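Local coordinates for protein glycoside Hydrolase (Bacteroides uniformis, PDB 5TA0) that binds neoagarooctaose in the cleft of its barrel and, as a family 86 glycoside hydrolase, probably cleaves agarose chains, at residues Phe249-Trp260 with Arg295-Met306. Residues are numbered along the deposited sequence; the frame is centred on the assembly and turned at random.
With AAL (3,6-anhydro-alpha-L-galactopyranose), chain C; GAL (beta-D-galactopyranose), chain B; EDO (1,2-ethanediol), chain U.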
ATOM      1  N   PHE A 249       0.008   2.870  12.167  1.00  6.98           N
ATOM      2  CA  PHE A 249      -0.835   4.057  11.979  1.00  7.28           C
ATOM      3  C   PHE A 249       0.053   5.266  11.755  1.00  7.16           C
ATOM      4  O   PHE A 249       0.389   5.974  12.691  1.00  7.24           O
ATOM      5  CB  PHE A 249      -1.752   4.279  13.209  1.00  7.44           C
ATOM      6  CG  PHE A 249      -2.681   3.138  13.465  1.00  7.89           C
ATOM      7  CD1 PHE A 249      -3.700   2.846  12.580  1.00  8.39           C
ATOM      8  CD2 PHE A 249      -2.468   2.267  14.550  1.00  8.01           C
ATOM      9  CE1 PHE A 249      -4.529   1.742  12.779  1.00  8.65           C
ATOM     10  CE2 PHE A 249      -3.307   1.171  14.745  1.00  8.41           C
ATOM     11  CZ  PHE A 249      -4.334   0.905  13.855  1.00  8.66           C
ATOM     12  N   PRO A 250       0.509   5.489  10.501  1.00  6.90           N
ATOM     13  CA  PRO A 250       1.393   6.625  10.188  1.00  7.07           C
ATOM     14  C   PRO A 250       0.571   7.896  10.145  1.00  7.54           C
ATOM     15  O   PRO A 250      -0.107   8.159   9.145  1.00  7.85           O
ATOM     16  CB  PRO A 250       2.001   6.252   8.803  1.00  7.22           C
ATOM     17  CG  PRO A 250       0.988   5.373   8.202  1.00  7.25           C
ATOM     18  CD  PRO A 250       0.295   4.623   9.321  1.00  7.11           C
ATOM     19  N   ASP A 251       0.577   8.627  11.259  1.00  8.04           N
ATOM     20  CA  ASP A 251      -0.332   9.740  11.531  1.00  8.50           C
ATOM     21  C   ASP A 251       0.475  11.005  11.818  1.00  8.19           C
ATOM     22  O   ASP A 251       0.588  11.469  12.962  1.00  8.92           O
ATOM     23  CB  ASP A 251      -1.239   9.388  12.717  1.00  9.30           C
ATOM     24  CG  ASP A 251      -2.189   8.221  12.436  1.00 10.16           C
ATOM     25  OD1 ASP A 251      -2.346   7.827  11.277  1.00 10.99           O
ATOM     26  OD2 ASP A 251      -2.825   7.720  13.397  1.00 12.09           O
ATOM     27  N   PHE A 252       1.033  11.592  10.774  1.00  8.05           N
ATOM     28  CA  PHE A 252       2.158  12.503  10.930  1.00  7.92           C
ATOM     29  C   PHE A 252       1.801  13.847  11.559  1.00  7.93           C
ATOM     30  O   PHE A 252       2.645  14.464  12.243  1.00  8.59           O
ATOM     31  CB  PHE A 252       2.811  12.737   9.573  1.00  7.66           C
ATOM     32  CG  PHE A 252       3.439  11.506   8.958  1.00  7.45           C
ATOM     33  CD1 PHE A 252       3.690  10.342   9.683  1.00  7.74           C
ATOM     34  CD2 PHE A 252       3.787  11.548   7.616  1.00  7.26           C
ATOM     35  CE1 PHE A 252       4.316   9.273   9.092  1.00  7.41           C
ATOM     36  CE2 PHE A 252       4.403  10.465   7.027  1.00  7.63           C
ATOM     37  CZ  PHE A 252       4.655   9.324   7.756  1.00  7.56           C
ATOM     38  N   GLU A 253       0.570  14.289  11.343  1.00  8.24           N
ATOM     39  CA  GLU A 253       0.142  15.622  11.762  1.00  8.76           C
ATOM     40  C   GLU A 253      -0.144  15.681  13.249  1.00  9.32           C
ATOM     41  O   GLU A 253      -0.279  16.782  13.812  1.00  9.80           O
ATOM     42  CB  GLU A 253      -1.076  16.086  10.962  1.00  9.05           C
ATOM     43  CG  GLU A 253      -2.431  15.599  11.426  1.00  9.44           C
ATOM     44  CD  GLU A 253      -2.739  14.147  11.128  1.00  9.82           C
ATOM     45  OE1 GLU A 253      -1.895  13.406  10.577  1.00  9.73           O
ATOM     46  OE2 GLU A 253      -3.874  13.722  11.416  1.00 11.24           O
ATOM     47  N   LEU A 254      -0.301  14.554  13.899  1.00  9.16           N
ATOM     48  CA  LEU A 254      -0.739  14.569  15.320  1.00  9.68           C
ATOM     49  C   LEU A 254       0.271  15.301  16.194  1.00  9.98           C
ATOM     50  O   LEU A 254       1.464  15.366  15.906  1.00  9.89           O
ATOM     51  CB  LEU A 254      -0.978  13.155  15.837  1.00 10.13           C
ATOM     52  CG  LEU A 254      -2.111  12.390  15.146  1.00 10.65           C
ATOM     53  CD1 LEU A 254      -2.284  11.038  15.816  1.00 10.57           C
ATOM     54  CD2 LEU A 254      -3.427  13.137  15.089  1.00 11.50           C
ATOM     55  N   GLN A 255      -0.261  15.870  17.278  1.00 10.32           N
ATOM     56  CA  GLN A 255       0.496  16.756  18.172  1.00 11.07           C
ATOM     57  C   GLN A 255       1.243  17.872  17.424  1.00 10.43           C
ATOM     58  O   GLN A 255       2.430  18.133  17.663  1.00  9.83           O
ATOM     59  CB  GLN A 255       1.429  15.939  19.060  1.00 11.99           C
ATOM     60  CG  GLN A 255       0.689  15.049  20.057  1.00 12.74           C
ATOM     61  CD  GLN A 255       0.198  13.741  19.475  1.00 13.24           C
ATOM     62  OE1 GLN A 255       0.974  13.012  18.832  1.00 14.10           O
ATOM     63  NE2 GLN A 255      -1.062  13.424  19.699  1.00 14.47           N
ATOM     64  N   ASN A 256       0.547  18.501  16.475  1.00 10.89           N
ATOM     65  CA  ASN A 256       1.125  19.608  15.693  1.00 11.53           C
ATOM     66  C   ASN A 256       2.424  19.225  14.972  1.00 10.58           C
ATOM     67  O   ASN A 256       3.394  19.973  14.937  1.00 10.95           O
ATOM     68  CB  ASN A 256       1.378  20.826  16.589  1.00 13.52           C
ATOM     69  CG  ASN A 256       1.489  22.117  15.804  1.00 15.63           C
ATOM     70  OD1 ASN A 256       0.844  22.291  14.758  1.00 18.39           O
ATOM     71  ND2 ASN A 256       2.300  23.040  16.306  1.00 17.91           N
ATOM     72  N   PHE A 257       2.395  18.029  14.386  1.00  9.65           N
ATOM     73  CA  PHE A 257       3.555  17.369  13.751  1.00  9.43           C
ATOM     74  C   PHE A 257       4.649  16.891  14.671  1.00  9.47           C
ATOM     75  O   PHE A 257       5.690  16.414  14.205  1.00  9.59           O
ATOM     76  CB  PHE A 257       4.130  18.155  12.550  1.00  9.54           C
ATOM     77  CG  PHE A 257       3.228  18.137  11.353  1.00  9.91           C
ATOM     78  CD1 PHE A 257       2.200  19.072  11.208  1.00  9.77           C
ATOM     79  CD2 PHE A 257       3.360  17.163  10.372  1.00 10.02           C
ATOM     80  CE1 PHE A 257       1.351  19.039  10.115  1.00  9.83           C
ATOM     81  CE2 PHE A 257       2.502  17.124   9.284  1.00  9.84           C
ATOM     82  CZ  PHE A 257       1.512  18.064   9.143  1.00  9.93           C
ATOM     83  N   GLY A 258       4.413  16.948  15.985  1.00  9.20           N
ATOM     84  CA  GLY A 258       5.279  16.292  16.924  1.00  8.71           C
ATOM     85  C   GLY A 258       5.381  14.786  16.682  1.00  8.36           C
ATOM     86  O   GLY A 258       6.391  14.186  16.965  1.00  9.08           O
ATOM     87  N   ARG A 259       4.309  14.186  16.169  1.00  8.49           N
ATOM     88  CA  ARG A 259       4.352  12.729  15.895  1.00  8.55           C
ATOM     89  C   ARG A 259       5.292  12.401  14.741  1.00  8.36           C
ATOM     90  O   ARG A 259       6.097  11.464  14.849  1.00  9.16           O
ATOM     91  CB  ARG A 259       2.971  12.152  15.670  1.00  8.67           C
ATOM     92  CG  ARG A 259       2.970  10.636  15.510  1.00  9.27           C
ATOM     93  CD  ARG A 259       1.626  10.045  15.799  1.00  9.61           C
ATOM     94  NE  ARG A 259       1.501   8.637  15.389  1.00  9.70           N
ATOM     95  CZ  ARG A 259       0.828   7.705  16.049  1.00 10.17           C
ATOM     96  NH1 ARG A 259       0.694   6.477  15.539  1.00 10.51           N
ATOM     97  NH2 ARG A 259       0.306   7.945  17.248  1.00 10.96           N
ATOM     98  N   TRP A 260       5.205  13.183  13.671  1.00  8.05           N
ATOM     99  CA  TRP A 260       6.198  13.114  12.600  1.00  7.97           C
ATOM    100  C   TRP A 260       7.615  13.274  13.154  1.00  8.03           C
ATOM    101  O   TRP A 260       8.527  12.476  12.883  1.00  7.54           O
ATOM    102  CB  TRP A 260       5.930  14.171  11.540  1.00  8.31           C
ATOM    103  CG  TRP A 260       7.123  14.356  10.643  1.00  8.36           C
ATOM    104  CD1 TRP A 260       8.056  15.350  10.740  1.00  8.26           C
ATOM    105  CD2 TRP A 260       7.565  13.488   9.583  1.00  8.22           C
ATOM    106  NE1 TRP A 260       9.050  15.168   9.801  1.00  8.56           N
ATOM    107  CE2 TRP A 260       8.770  14.025   9.090  1.00  8.23           C
ATOM    108  CE3 TRP A 260       7.060  12.308   9.006  1.00  8.53           C
ATOM    109  CZ2 TRP A 260       9.472  13.445   8.038  1.00  8.26           C
ATOM    110  CZ3 TRP A 260       7.755  11.740   7.944  1.00  8.34           C
ATOM    111  CH2 TRP A 260       8.945  12.309   7.475  1.00  8.14           C
ATOM    112  N   ARG A 295      -8.050   7.568   4.917  1.00  8.41           N
ATOM    113  CA  ARG A 295      -6.759   7.833   4.306  1.00  8.03           C
ATOM    114  C   ARG A 295      -6.905   7.964   2.780  1.00  7.74           C
ATOM    115  O   ARG A 295      -6.209   8.781   2.151  1.00  7.36           O
ATOM    116  CB  ARG A 295      -5.788   6.714   4.630  1.00  7.93           C
ATOM    117  CG  ARG A 295      -5.511   6.555   6.117  1.00  7.74           C
ATOM    118  CD  ARG A 295      -4.431   5.529   6.377  1.00  7.65           C
ATOM    119  NE  ARG A 295      -4.236   5.327   7.804  1.00  8.02           N
ATOM    120  CZ  ARG A 295      -3.363   5.970   8.578  1.00  7.73           C
ATOM    121  NH1 ARG A 295      -2.512   6.873   8.091  1.00  7.94           N
ATOM    122  NH2 ARG A 295      -3.348   5.685   9.874  1.00  8.52           N
ATOM    123  N   LYS A 296      -7.746   7.117   2.172  1.00  7.64           N
ATOM    124  CA  LYS A 296      -7.947   7.193   0.737  1.00  7.58           C
ATOM    125  C   LYS A 296      -8.298   8.624   0.352  1.00  7.67           C
ATOM    126  O   LYS A 296      -8.987   9.345   1.099  1.00  7.74           O
ATOM    127  CB  LYS A 296      -8.985   6.203   0.234  1.00  7.72           C
ATOM    128  CG  LYS A 296     -10.428   6.365   0.748  1.00  7.82           C
ATOM    129  CD  LYS A 296     -11.272   5.238   0.164  1.00  7.90           C
ATOM    130  CE  LYS A 296     -12.677   5.163   0.720  1.00  8.17           C
ATOM    131  NZ  LYS A 296     -13.638   6.020  -0.030  1.00  8.11           N
ATOM    132  N   GLY A 297      -7.756   9.062  -0.773  1.00  7.34           N
ATOM    133  CA  GLY A 297      -7.798  10.466  -1.152  1.00  7.74           C
ATOM    134  C   GLY A 297      -6.592  11.235  -0.700  1.00  7.68           C
ATOM    135  O   GLY A 297      -5.481  10.695  -0.656  1.00  7.90           O
ATOM    136  N   SER A 298      -6.769  12.523  -0.386  1.00  7.90           N
ATOM    137  CA  SER A 298      -5.640  13.409  -0.189  1.00  7.96           C
ATOM    138  C   SER A 298      -4.775  13.108   1.036  1.00  7.37           C
ATOM    139  O   SER A 298      -3.602  13.505   1.076  1.00  6.95           O
ATOM    140  CB  SER A 298      -6.071  14.885  -0.141  1.00  8.39           C
ATOM    141  OG  SER A 298      -6.673  15.251   1.112  1.00  9.03           O
ATOM    142  N   ASN A 299      -5.373  12.490   2.059  1.00  7.28           N
ATOM    143  CA  ASN A 299      -4.614  12.200   3.298  1.00  7.50           C
ATOM    144  C   ASN A 299      -3.407  11.273   3.042  1.00  7.51           C
ATOM    145  O   ASN A 299      -2.283  11.621   3.373  1.00  7.60           O
ATOM    146  CB  ASN A 299      -5.574  11.653   4.360  1.00  7.76           C
ATOM    147  CG  ASN A 299      -4.891  11.270   5.656  1.00  7.97           C
ATOM    148  OD1 ASN A 299      -4.731  10.087   5.957  1.00  8.67           O
ATOM    149  ND2 ASN A 299      -4.439  12.256   6.412  1.00  8.37           N
ATOM    150  N   MET A 300      -3.630  10.111   2.439  1.00  7.62           N
ATOM    151  CA  MET A 300      -2.499   9.211   2.160  1.00  7.72           C
ATOM    152  C   MET A 300      -1.505   9.806   1.168  1.00  7.50           C
ATOM    153  O   MET A 300      -0.314   9.513   1.237  1.00  7.43           O
ATOM    154  CB  MET A 300      -2.976   7.823   1.723  1.00  8.32           C
ATOM    155  CG  MET A 300      -3.656   7.751   0.386  1.00  8.82           C
ATOM    156  SD  MET A 300      -4.402   6.151   0.026  1.00 10.16           S
ATOM    157  CE  MET A 300      -2.981   5.178  -0.436  1.00  8.84           C
ATOM    158  N   GLU A 301      -1.975  10.691   0.300  1.00  7.52           N
ATOM    159  CA  GLU A 301      -1.047  11.402  -0.574  1.00  7.64           C
ATOM    160  C   GLU A 301      -0.050  12.250   0.244  1.00  7.43           C
ATOM    161  O   GLU A 301       1.137  12.340  -0.071  1.00  7.38           O
ATOM    162  CB  GLU A 301      -1.813  12.303  -1.557  1.00  8.29           C
ATOM    163  CG  GLU A 301      -2.647  11.568  -2.598  1.00  8.73           C
ATOM    164  CD  GLU A 301      -1.817  10.713  -3.530  1.00  9.39           C
ATOM    165  OE1 GLU A 301      -0.778  11.190  -4.021  1.00  9.86           O
ATOM    166  OE2 GLU A 301      -2.191   9.546  -3.732  1.00 10.33           O
ATOM    167  N   ALA A 302      -0.555  12.879   1.308  1.00  7.16           N
ATOM    168  CA  ALA A 302       0.280  13.687   2.195  1.00  7.28           C
ATOM    169  C   ALA A 302       1.270  12.820   2.982  1.00  7.02           C
ATOM    170  O   ALA A 302       2.427  13.185   3.118  1.00  7.04           O
ATOM    171  CB  ALA A 302      -0.583  14.515   3.131  1.00  7.50           C
ATOM    172  N   THR A 303       0.783  11.691   3.491  1.00  7.21           N
ATOM    173  CA  THR A 303       1.649  10.767   4.211  1.00  7.29           C
ATOM    174  C   THR A 303       2.827  10.338   3.336  1.00  7.33           C
ATOM    175  O   THR A 303       3.988  10.437   3.718  1.00  7.27           O
ATOM    176  CB  THR A 303       0.844   9.532   4.636  1.00  7.78           C
ATOM    177  OG1 THR A 303      -0.316   9.966   5.374  1.00  8.04           O
ATOM    178  CG2 THR A 303       1.662   8.584   5.465  1.00  7.87           C
ATOM    179  N   MET A 304       2.498   9.851   2.146  1.00  7.20           N
ATOM    180  CA  MET A 304       3.547   9.322   1.243  1.00  7.55           C
ATOM    181  C   MET A 304       4.486  10.411   0.725  1.00  7.45           C
ATOM    182  O   MET A 304       5.695  10.213   0.694  1.00  7.59           O
ATOM    183  CB  MET A 304       2.917   8.527   0.119  1.00  8.01           C
ATOM    184  CG  MET A 304       2.233   7.268   0.592  1.00  8.38           C
ATOM    185  SD  MET A 304       1.612   6.183  -0.709  1.00  9.94           S
ATOM    186  CE  MET A 304       0.228   7.140  -1.247  1.00 10.25           C
ATOM    187  N   ASP A 305       3.932  11.578   0.399  1.00  7.36           N
ATOM    188  CA  ASP A 305       4.777  12.726   0.011  1.00  7.36           C
ATOM    189  C   ASP A 305       5.757  13.144   1.104  1.00  7.19           C
ATOM    190  O   ASP A 305       6.883  13.538   0.798  1.00  7.24           O
ATOM    191  CB  ASP A 305       3.933  13.946  -0.411  1.00  7.64           C
ATOM    192  CG  ASP A 305       3.405  13.862  -1.852  1.00  8.15           C
ATOM    193  OD1 ASP A 305       3.556  12.812  -2.512  1.00  8.23           O
ATOM    194  OD2 ASP A 305       2.793  14.861  -2.297  1.00  8.43           O
ATOM    195  N   MET A 306       5.355  13.068   2.367  1.00  7.46           N
ATOM    196  CA  MET A 306       6.232  13.486   3.432  1.00  7.77           C
ATOM    197  C   MET A 306       7.400  12.535   3.632  1.00  7.35           C
ATOM    198  O   MET A 306       8.538  12.959   3.803  1.00  7.69           O
ATOM    199  CB  MET A 306       5.421  13.643   4.719  1.00  8.33           C
ATOM    200  CG  MET A 306       6.127  14.469   5.762  1.00  8.90           C
ATOM    201  SD  MET A 306       4.992  15.177   6.981  1.00  9.42           S
ATOM    202  CE  MET A 306       6.059  16.425   7.714  1.00  9.10           C
TER
HETATM  203  C1  AAL C   2      -5.822  -2.271  16.626  1.00 20.77           C
HETATM  204  C2  AAL C   2      -5.980  -3.782  16.796  1.00 21.83           C
HETATM  205  C3  AAL C   2      -4.742  -4.449  16.252  1.00 21.13           C
HETATM  206  C4  AAL C   2      -4.551  -4.131  14.795  1.00 21.49           C
HETATM  207  C5  AAL C   2      -4.107  -2.703  14.931  1.00 20.39           C
HETATM  208  C6  AAL C   2      -3.073  -2.806  16.027  1.00 19.54           C
HETATM  209  O2  AAL C   2      -7.133  -4.260  16.089  1.00 22.06           O
HETATM  210  O3  AAL C   2      -3.588  -3.855  16.878  1.00 20.95           O
HETATM  211  O4  AAL C   2      -3.476  -4.900  14.307  1.00 23.12           O
HETATM  212  O5  AAL C   2      -5.244  -1.945  15.349  1.00 18.88           O
HETATM  213  C1  GAL B   1      -8.793   1.106  18.568  1.00 22.38           C
HETATM  214  C2  GAL B   1      -8.578  -0.264  17.962  1.00 21.70           C
HETATM  215  C3  GAL B   1      -7.146  -0.436  17.464  1.00 20.38           C
HETATM  216  C4  GAL B   1      -6.735   0.741  16.590  1.00 19.86           C
HETATM  217  C5  GAL B   1      -6.982   2.043  17.339  1.00 21.07           C
HETATM  218  C6  GAL B   1      -6.526   3.249  16.541  1.00 21.53           C
HETATM  219  O1  GAL B   1     -10.172   1.322  18.926  1.00 25.69           O
HETATM  220  O2  GAL B   1      -8.824  -1.288  18.923  1.00 24.04           O
HETATM  221  O3  GAL B   1      -7.119  -1.689  16.773  1.00 20.87           O
HETATM  222  O4  GAL B   1      -7.488   0.759  15.368  1.00 17.90           O
HETATM  223  O5  GAL B   1      -8.385   2.117  17.632  1.00 22.45           O
HETATM  224  O6  GAL B   1      -6.741   4.443  17.294  1.00 22.75           O
HETATM  225  C1  EDO U 718      -7.460   8.793   8.525  1.00 23.73           C
HETATM  226  O1  EDO U 718      -6.241   9.482   8.367  1.00 19.95           O
HETATM  227  C2  EDO U 718      -7.401   7.929   9.755  1.00 25.54           C
HETATM  228  O2  EDO U 718      -7.795   6.648   9.332  1.00 27.56           O
HETATM  229  O   HOH W   1      -0.077  10.650   8.051  1.00  8.26           O
HETATM  230  O   HOH W   2      -2.649  11.505   8.726  1.00  9.19           O
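In the catalytic barrel of this glycoside hydrolase, the loop that leaves parallel strand 242-247 packs against the first half of helix 298-315, and R295, just ahead of that helix, ties the two together beside the glycan pocket. Its NH2 forms a salt bridge with D251, donating to the syn lone pair of OD1 at 2.7 Å, with carboxylate and guanidinium planes only 18° apart. NH1 reaches the carbonyl O of P250 at 2.9 Å; this acceptor lies in the guanidinium plane, although the donor stands above the carbonyl plane, and P250 CD lies over one guanidinium face. NH2 also meets the edge of the F249 ring, which carries GAL C6 over one face and has CZ 3.3 Å from O5 of AAL. Shortening R295 to an alanine would probably leave the D251 carboxylate without its cationic mate, P250 O without its NH1 bond and the F249 edge without its neighbour. Water 1 continues the link, donating to P250 O, accepting from F252 N and bonding T303 OG1. Farther along, M306 reaches out with CG anti to its backbone N (chi1 -162°) and an extended chain, which sets CE over the W260 five-membered ring, 3.6 Å from its centroid, as a CH-pi contact. Its SD lies over the six-membered ring, 4.3 Å from that centroid, and approaches F252 and F257 obliquely, while F252 turns its edge to T303 O. A salt bridge beside the glycan pocket and a Met-aromatic cluster farther along the helix thus join a strand-end loop to a later helix, as befits a beta/alpha-barrel whose loops line the glycan cleft.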